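Local coordinates for programmed cell death 6-interacting protein (Homo sapiens, PDB 5WA1) that takes part in multivesicular-body cargo sorting, membrane repair, cytokinesis and apoptosis, and interacts through its BRO1 domain with ESCRT-III CHMP4 proteins, at residues D94-I99 with Y139-V144; K269-Q274 with K306-R311. All coordinates share one frame; numbering follows the deposited sequence.

Both contacts pack one helix against another within the single BRO1 domain of this chain. Contact 1 closes first along the sequence, joining the end of helix 83-97 to the start of helix 137-157 across an interval that includes the two-stranded antiparallel sheet 114-117 and 131-134. Contact 2 follows, between the consecutive helices 262-287 and 291-311. Their centres are 41 Å apart, on opposite sides of the centre of the chain, and their nearest atoms remain about 24 Å apart, so neither touches the other. They therefore sample separate parts of an elongated helical domain; only contact 2 lies in the region 197-379, which interacts with CHMP4 proteins.

Contact 1: D94-I99 with Y139-V144; sequences DQICSI and YEKSCV
Ile96, Cys97 and Lys141 make this contact without a flat group; the carboxylate of Glu140 stays behind its own methylene, whose CG is 4.7 Å from CG2 of Ile96. Its OE2 takes a salt bridge from Arg71 and a hydrogen bond from the hydroxyl of Tyr92, and its OE1 meets the indole NH of Trp116, which also packs edge-to-face with the ring of Tyr139, so three partners fix the rotation of this buried acid. The touches across the interface are apolar, one carbon to carbon and one carbon to sulfur. CG of Lys141 lies 3.6 Å from CG2 of Ile96, and the two side chains lie alongside, pointing opposite ways. Ile96 presents that methyl because CG2 stands opposite the backbone N, while CG1 lies beside it (chi1 -60°). Further along the lysine, CE comes 3.9 Å from SG of Cys97. A bend at chi3 (49°) separates these two touches, so the methylenes serve as apolar surface while NZ makes a long, weak ion pair with Glu100. The closest backbone pair, CA of Ile96 and CA of Lys141, is 6.8 Å apart. Both carboxylate oxygens of Asp94 accept backbone NH groups, from Ile368 and Ser369, linking helix 83-97 to the C-terminal residues as well. The contact is thus an apolar helix-helix packing in the BRO1 domain, with Trp116 of strand 114-117 tying helix 137-157 to the small antiparallel sheet.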
ATOM      1  N   ASP A  94       6.314   5.225  17.194  1.00 64.63           N
ATOM      2  CA  ASP A  94       7.247   6.281  17.573  1.00 62.90           C
ATOM      3  C   ASP A  94       7.805   6.049  18.972  1.00 67.04           C
ATOM      4  O   ASP A  94       9.000   6.256  19.213  1.00 69.42           O
ATOM      5  CB  ASP A  94       6.565   7.648  17.507  1.00 70.51           C
ATOM      6  CG  ASP A  94       6.349   8.134  16.085  1.00 85.93           C
ATOM      7  OD1 ASP A  94       6.947   7.551  15.155  1.00 89.05           O
ATOM      8  OD2 ASP A  94       5.587   9.107  15.903  1.00 88.00           O
ATOM      9  N   GLN A  95       6.958   5.616  19.905  1.00 69.34           N
ATOM     10  CA  GLN A  95       7.405   5.479  21.285  1.00 70.88           C
ATOM     11  C   GLN A  95       8.441   4.369  21.417  1.00 71.63           C
ATOM     12  O   GLN A  95       9.466   4.550  22.083  1.00 83.90           O
ATOM     13  CB  GLN A  95       6.207   5.230  22.200  1.00 67.18           C
ATOM     14  CG  GLN A  95       6.487   5.504  23.673  1.00 81.65           C
ATOM     15  CD  GLN A  95       7.007   6.906  23.916  1.00 81.96           C
ATOM     16  OE1 GLN A  95       6.233   7.855  24.065  1.00 79.95           O
ATOM     17  NE2 GLN A  95       8.328   7.045  23.960  1.00 82.19           N
ATOM     18  N   ILE A  96       8.210   3.231  20.760  1.00 72.51           N
ATOM     19  CA  ILE A  96       9.144   2.110  20.843  1.00 73.28           C
ATOM     20  C   ILE A  96      10.490   2.472  20.221  1.00 74.19           C
ATOM     21  O   ILE A  96      11.551   2.158  20.778  1.00 77.97           O
ATOM     22  CB  ILE A  96       8.533   0.863  20.185  1.00 79.10           C
ATOM     23  CG1 ILE A  96       7.231   0.472  20.893  1.00 81.83           C
ATOM     24  CG2 ILE A  96       9.524  -0.286  20.198  1.00 78.33           C
ATOM     25  CD1 ILE A  96       7.403   0.074  22.336  1.00 89.79           C
ATOM     26  N   CYS A  97      10.477   3.130  19.059  1.00 74.07           N
ATOM     27  CA  CYS A  97      11.739   3.552  18.460  1.00 75.95           C
ATOM     28  C   CYS A  97      12.509   4.483  19.392  1.00 87.91           C
ATOM     29  O   CYS A  97      13.735   4.375  19.515  1.00 88.61           O
ATOM     30  CB  CYS A  97      11.482   4.218  17.111  1.00 73.08           C
ATOM     31  SG  CYS A  97      10.744   3.099  15.904  1.00 77.21           S
ATOM     32  N   SER A  98      11.804   5.379  20.088  1.00 90.27           N
ATOM     33  CA  SER A  98      12.431   6.350  20.979  1.00 96.49           C
ATOM     34  C   SER A  98      12.937   5.741  22.280  1.00110.20           C
ATOM     35  O   SER A  98      13.519   6.463  23.095  1.00118.44           O
ATOM     36  CB  SER A  98      11.444   7.476  21.302  1.00 98.12           C
ATOM     37  OG  SER A  98      11.241   8.320  20.188  1.00101.53           O
ATOM     38  N   ILE A  99      12.741   4.441  22.492  1.00114.71           N
ATOM     39  CA  ILE A  99      13.066   3.807  23.753  1.00115.88           C
ATOM     40  C   ILE A  99      14.241   2.841  23.638  1.00118.01           C
ATOM     41  O   ILE A  99      14.979   2.666  24.615  1.00116.44           O
ATOM     42  CB  ILE A  99      11.815   3.096  24.311  1.00122.41           C
ATOM     43  CG1 ILE A  99      10.893   4.130  24.955  1.00130.72           C
ATOM     44  CG2 ILE A  99      12.165   1.990  25.294  1.00129.87           C
ATOM     45  CD1 ILE A  99       9.531   3.603  25.280  1.00133.86           C
ATOM     46  N   TYR A 139      11.928  -6.822  16.656  1.00 72.72           N
ATOM     47  CA  TYR A 139      10.793  -7.628  16.214  1.00 69.68           C
ATOM     48  C   TYR A 139       9.480  -6.899  16.465  1.00 66.36           C
ATOM     49  O   TYR A 139       8.601  -6.865  15.596  1.00 63.57           O
ATOM     50  CB  TYR A 139      10.806  -8.976  16.939  1.00 72.30           C
ATOM     51  CG  TYR A 139       9.697  -9.940  16.553  1.00 65.12           C
ATOM     52  CD1 TYR A 139       9.378 -10.177  15.222  1.00 62.83           C
ATOM     53  CD2 TYR A 139       9.005 -10.651  17.533  1.00 67.22           C
ATOM     54  CE1 TYR A 139       8.375 -11.078  14.874  1.00 63.98           C
ATOM     55  CE2 TYR A 139       8.006 -11.552  17.198  1.00 61.83           C
ATOM     56  CZ  TYR A 139       7.693 -11.760  15.869  1.00 65.05           C
ATOM     57  OH  TYR A 139       6.700 -12.663  15.549  1.00 60.43           O
ATOM     58  N   GLU A 140       9.329  -6.314  17.657  1.00 62.95           N
ATOM     59  CA  GLU A 140       8.108  -5.582  17.973  1.00 58.80           C
ATOM     60  C   GLU A 140       7.923  -4.400  17.032  1.00 55.01           C
ATOM     61  O   GLU A 140       6.842  -4.218  16.456  1.00 55.42           O
ATOM     62  CB  GLU A 140       8.137  -5.123  19.436  1.00 63.33           C
ATOM     63  CG  GLU A 140       6.978  -4.222  19.830  1.00 67.93           C
ATOM     64  CD  GLU A 140       5.726  -4.987  20.229  1.00 66.54           C
ATOM     65  OE1 GLU A 140       5.622  -6.197  19.925  1.00 61.33           O
ATOM     66  OE2 GLU A 140       4.841  -4.371  20.868  1.00 69.29           O
ATOM     67  N   LYS A 141       8.972  -3.588  16.857  1.00 55.85           N
ATOM     68  CA  LYS A 141       8.933  -2.488  15.891  1.00 60.84           C
ATOM     69  C   LYS A 141       8.464  -2.956  14.517  1.00 63.12           C
ATOM     70  O   LYS A 141       7.621  -2.308  13.878  1.00 59.40           O
ATOM     71  CB  LYS A 141      10.319  -1.849  15.757  1.00 64.98           C
ATOM     72  CG  LYS A 141      10.790  -1.028  16.939  1.00 75.63           C
ATOM     73  CD  LYS A 141      12.289  -0.757  16.840  1.00 81.44           C
ATOM     74  CE  LYS A 141      12.677  -0.231  15.462  1.00 87.03           C
ATOM     75  NZ  LYS A 141      14.158  -0.206  15.280  1.00 91.75           N
ATOM     76  N   SER A 142       9.024  -4.068  14.030  1.00 61.03           N
ATOM     77  CA  SER A 142       8.721  -4.513  12.672  1.00 59.98           C
ATOM     78  C   SER A 142       7.263  -4.919  12.530  1.00 52.53           C
ATOM     79  O   SER A 142       6.625  -4.618  11.513  1.00 53.55           O
ATOM     80  CB  SER A 142       9.625  -5.684  12.283  1.00 65.00           C
ATOM     81  OG  SER A 142      10.962  -5.263  12.128  1.00 71.47           O
ATOM     82  N   CYS A 143       6.730  -5.632  13.522  1.00 52.14           N
ATOM     83  CA  CYS A 143       5.342  -6.071  13.461  1.00 55.43           C
ATOM     84  C   CYS A 143       4.388  -4.904  13.656  1.00 56.95           C
ATOM     85  O   CYS A 143       3.329  -4.853  13.022  1.00 49.97           O
ATOM     86  CB  CYS A 143       5.085  -7.144  14.518  1.00 53.19           C
ATOM     87  SG  CYS A 143       6.079  -8.629  14.318  1.00 59.32           S
ATOM     88  N   VAL A 144       4.735  -3.969  14.545  1.00 52.26           N
ATOM     89  CA  VAL A 144       3.908  -2.781  14.719  1.00 49.64           C
ATOM     90  C   VAL A 144       3.891  -1.952  13.440  1.00 50.19           C
ATOM     91  O   VAL A 144       2.833  -1.477  13.008  1.00 47.27           O
ATOM     92  CB  VAL A 144       4.391  -1.969  15.935  1.00 49.84           C
ATOM     93  CG1 VAL A 144       3.812  -0.567  15.913  1.00 51.48           C
ATOM     94  CG2 VAL A 144       3.983  -2.674  17.195  1.00 52.69           C
TER

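Contact 2: K269-Q274 with K306-R311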
ATOM      1  N   LYS A 269      -5.827  -5.816 -13.034  1.00 37.04           N
ATOM      2  CA  LYS A 269      -5.532  -4.386 -13.002  1.00 36.41           C
ATOM      3  C   LYS A 269      -4.407  -4.013 -13.961  1.00 31.09           C
ATOM      4  O   LYS A 269      -4.430  -2.923 -14.539  1.00 37.27           O
ATOM      5  CB  LYS A 269      -5.176  -3.950 -11.575  1.00 40.10           C
ATOM      6  CG  LYS A 269      -6.368  -3.842 -10.628  1.00 40.30           C
ATOM      7  CD  LYS A 269      -6.933  -2.445 -10.580  1.00 51.16           C
ATOM      8  CE  LYS A 269      -8.058  -2.341  -9.549  1.00 54.89           C
ATOM      9  NZ  LYS A 269      -7.519  -2.000  -8.209  1.00 57.30           N
ATOM     10  N   HIS A 270      -3.421  -4.889 -14.140  1.00 30.79           N
ATOM     11  CA  HIS A 270      -2.397  -4.675 -15.160  1.00 38.29           C
ATOM     12  C   HIS A 270      -3.033  -4.505 -16.544  1.00 43.29           C
ATOM     13  O   HIS A 270      -2.744  -3.538 -17.264  1.00 35.84           O
ATOM     14  CB  HIS A 270      -1.418  -5.851 -15.133  1.00 33.77           C
ATOM     15  CG  HIS A 270      -0.403  -5.842 -16.239  1.00 35.93           C
ATOM     16  ND1 HIS A 270       0.537  -4.842 -16.388  1.00 36.49           N
ATOM     17  CD2 HIS A 270      -0.165  -6.731 -17.233  1.00 43.18           C
ATOM     18  CE1 HIS A 270       1.305  -5.113 -17.428  1.00 43.52           C
ATOM     19  NE2 HIS A 270       0.899  -6.253 -17.960  1.00 48.91           N
ATOM     20  N   CYS A 271      -3.954  -5.398 -16.900  1.00 37.57           N
ATOM     21  CA  CYS A 271      -4.600  -5.310 -18.210  1.00 41.43           C
ATOM     22  C   CYS A 271      -5.601  -4.162 -18.279  1.00 41.01           C
ATOM     23  O   CYS A 271      -5.740  -3.523 -19.332  1.00 38.58           O
ATOM     24  CB  CYS A 271      -5.282  -6.634 -18.547  1.00 44.44           C
ATOM     25  SG  CYS A 271      -4.150  -8.022 -18.733  1.00 50.48           S
ATOM     26  N   ILE A 272      -6.339  -3.899 -17.191  1.00 33.02           N
ATOM     27  CA  ILE A 272      -7.283  -2.786 -17.200  1.00 37.88           C
ATOM     28  C   ILE A 272      -6.541  -1.472 -17.361  1.00 42.76           C
ATOM     29  O   ILE A 272      -7.007  -0.562 -18.058  1.00 38.65           O
ATOM     30  CB  ILE A 272      -8.153  -2.782 -15.929  1.00 37.87           C
ATOM     31  CG1 ILE A 272      -9.150  -3.938 -15.952  1.00 42.56           C
ATOM     32  CG2 ILE A 272      -8.898  -1.434 -15.775  1.00 38.95           C
ATOM     33  CD1 ILE A 272      -9.733  -4.263 -14.568  1.00 40.88           C
ATOM     34  N   MET A 273      -5.395  -1.350 -16.731  1.00 35.62           N
ATOM     35  CA  MET A 273      -4.663  -0.128 -16.850  1.00 37.22           C
ATOM     36  C   MET A 273      -4.094   0.026 -18.253  1.00 35.34           C
ATOM     37  O   MET A 273      -4.116   1.092 -18.781  1.00 36.01           O
ATOM     38  CB  MET A 273      -3.627   0.012 -15.765  1.00 31.99           C
ATOM     39  CG  MET A 273      -4.176   0.254 -14.376  1.00 35.43           C
ATOM     40  SD  MET A 273      -5.381   1.566 -14.184  1.00 46.57           S
ATOM     41  CE  MET A 273      -4.378   2.986 -14.340  1.00 53.97           C
ATOM     42  N   GLN A 274      -3.568  -1.034 -18.842  1.00 34.56           N
ATOM     43  CA  GLN A 274      -3.103  -0.934 -20.224  1.00 40.30           C
ATOM     44  C   GLN A 274      -4.238  -0.519 -21.152  1.00 34.00           C
ATOM     45  O   GLN A 274      -4.043   0.314 -22.040  1.00 34.73           O
ATOM     46  CB  GLN A 274      -2.489  -2.256 -20.691  1.00 37.55           C
ATOM     47  CG  GLN A 274      -1.140  -2.581 -20.042  1.00 41.34           C
ATOM     48  CD  GLN A 274      -0.376  -3.669 -20.779  1.00 59.89           C
ATOM     49  OE1 GLN A 274      -0.964  -4.498 -21.473  1.00 53.21           O
ATOM     50  NE2 GLN A 274       0.944  -3.658 -20.641  1.00 63.95           N
ATOM     51  N   LYS A 306     -11.599  -7.692 -23.150  1.00 40.99           N
ATOM     52  CA  LYS A 306     -12.215  -8.999 -23.372  1.00 43.51           C
ATOM     53  C   LYS A 306     -11.480 -10.092 -22.602  1.00 48.72           C
ATOM     54  O   LYS A 306     -12.109 -10.998 -22.039  1.00 49.42           O
ATOM     55  CB  LYS A 306     -12.238  -9.323 -24.866  1.00 46.87           C
ATOM     56  CG  LYS A 306     -12.889 -10.655 -25.219  1.00 60.44           C
ATOM     57  CD  LYS A 306     -12.893 -10.867 -26.724  1.00 70.30           C
ATOM     58  CE  LYS A 306     -13.229 -12.305 -27.086  1.00 80.97           C
ATOM     59  NZ  LYS A 306     -13.017 -12.551 -28.540  1.00 84.69           N
ATOM     60  N   THR A 307     -10.146 -10.025 -22.561  1.00 47.74           N
ATOM     61  CA  THR A 307      -9.382 -11.044 -21.844  1.00 49.13           C
ATOM     62  C   THR A 307      -9.644 -10.974 -20.344  1.00 49.27           C
ATOM     63  O   THR A 307      -9.713 -12.009 -19.669  1.00 50.20           O
ATOM     64  CB  THR A 307      -7.890 -10.889 -22.148  1.00 48.65           C
ATOM     65  OG1 THR A 307      -7.684 -10.940 -23.565  1.00 53.12           O
ATOM     66  CG2 THR A 307      -7.097 -12.010 -21.516  1.00 50.87           C
ATOM     67  N   VAL A 308      -9.802  -9.763 -19.811  1.00 44.31           N
ATOM     68  CA  VAL A 308     -10.102  -9.588 -18.394  1.00 49.58           C
ATOM     69  C   VAL A 308     -11.511 -10.068 -18.081  1.00 57.29           C
ATOM     70  O   VAL A 308     -11.757 -10.691 -17.038  1.00 49.20           O
ATOM     71  CB  VAL A 308      -9.899  -8.114 -18.003  1.00 51.16           C
ATOM     72  CG1 VAL A 308     -10.394  -7.842 -16.592  1.00 52.21           C
ATOM     73  CG2 VAL A 308      -8.446  -7.758 -18.124  1.00 41.45           C
ATOM     74  N   ALA A 309     -12.457  -9.785 -18.983  1.00 51.91           N
ATOM     75  CA  ALA A 309     -13.842 -10.188 -18.776  1.00 55.45           C
ATOM     76  C   ALA A 309     -13.994 -11.704 -18.739  1.00 57.12           C
ATOM     77  O   ALA A 309     -14.816 -12.225 -17.977  1.00 68.21           O
ATOM     78  CB  ALA A 309     -14.730  -9.591 -19.871  1.00 56.34           C
ATOM     79  N   SER A 310     -13.216 -12.433 -19.541  1.00 54.47           N
ATOM     80  CA  SER A 310     -13.337 -13.886 -19.552  1.00 58.20           C
ATOM     81  C   SER A 310     -12.493 -14.574 -18.476  1.00 61.32           C
ATOM     82  O   SER A 310     -12.887 -15.637 -17.983  1.00 68.73           O
ATOM     83  CB  SER A 310     -12.966 -14.447 -20.931  1.00 66.15           C
ATOM     84  OG  SER A 310     -11.647 -14.092 -21.297  1.00 73.17           O
ATOM     85  N   ARG A 311     -11.354 -13.999 -18.087  1.00 62.44           N
ATOM     86  CA  ARG A 311     -10.461 -14.676 -17.146  1.00 62.22           C
ATOM     87  C   ARG A 311     -10.696 -14.299 -15.691  1.00 65.70           C
ATOM     88  O   ARG A 311     -10.597 -15.156 -14.804  1.00 68.41           O
ATOM     89  CB  ARG A 311      -9.004 -14.373 -17.479  1.00 60.10           C
ATOM     90  CG  ARG A 311      -8.537 -14.965 -18.762  1.00 64.70           C
ATOM     91  CD  ARG A 311      -7.033 -14.980 -18.793  1.00 65.41           C
ATOM     92  NE  ARG A 311      -6.557 -15.176 -20.156  1.00 68.40           N
ATOM     93  CZ  ARG A 311      -5.409 -14.690 -20.602  1.00 67.72           C
ATOM     94  NH1 ARG A 311      -5.051 -14.899 -21.854  1.00 63.65           N
ATOM     95  NH2 ARG A 311      -4.637 -13.971 -19.790  1.00 65.77           N
TER
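Cys271 and Val308 bring their CA atoms to 7.0 Å, the nearest backbone pair of two segments that run in roughly opposite directions on helices 262-287 and 291-311. Both CB atoms of this pair point toward the partner helix, and CG2 of Val308 presses on CB of Cys271 at 3.4 Å, tighter than usual for two carbons. The other branch of the valine serves Ile272: CG1 of Val308 is 4.1 Å from CG1 of Ile272, a looser touch in which the isoleucine and valine side chains meet nearly perpendicular. With CG1 of Val308 on the far side from its backbone N (chi1 172°), the two methyls are divided between neighbouring residues of the facing helix. These successive helices form an antiparallel helical hairpin, in keeping with the assignment of the BRO1-like domain to the TPR clan. Val316 and Val318, in the loop beyond helix 291-311, extend the apolar patch: both touch Ile272, and Val316 also meets Val308. On its other flank helix 262-287 rests on helix 231-252, where Met273 packs against Ala238 and Ala241. Lys269, whose CB leaves the backbone away from residues 306-311, forms a salt bridge with Glu218 and a cation-pi contact with Phe25. Within residues 306-311, the methyl CG2 of Thr307 covers one face of the Arg311 guanidinium, 3.3 Å from its plane.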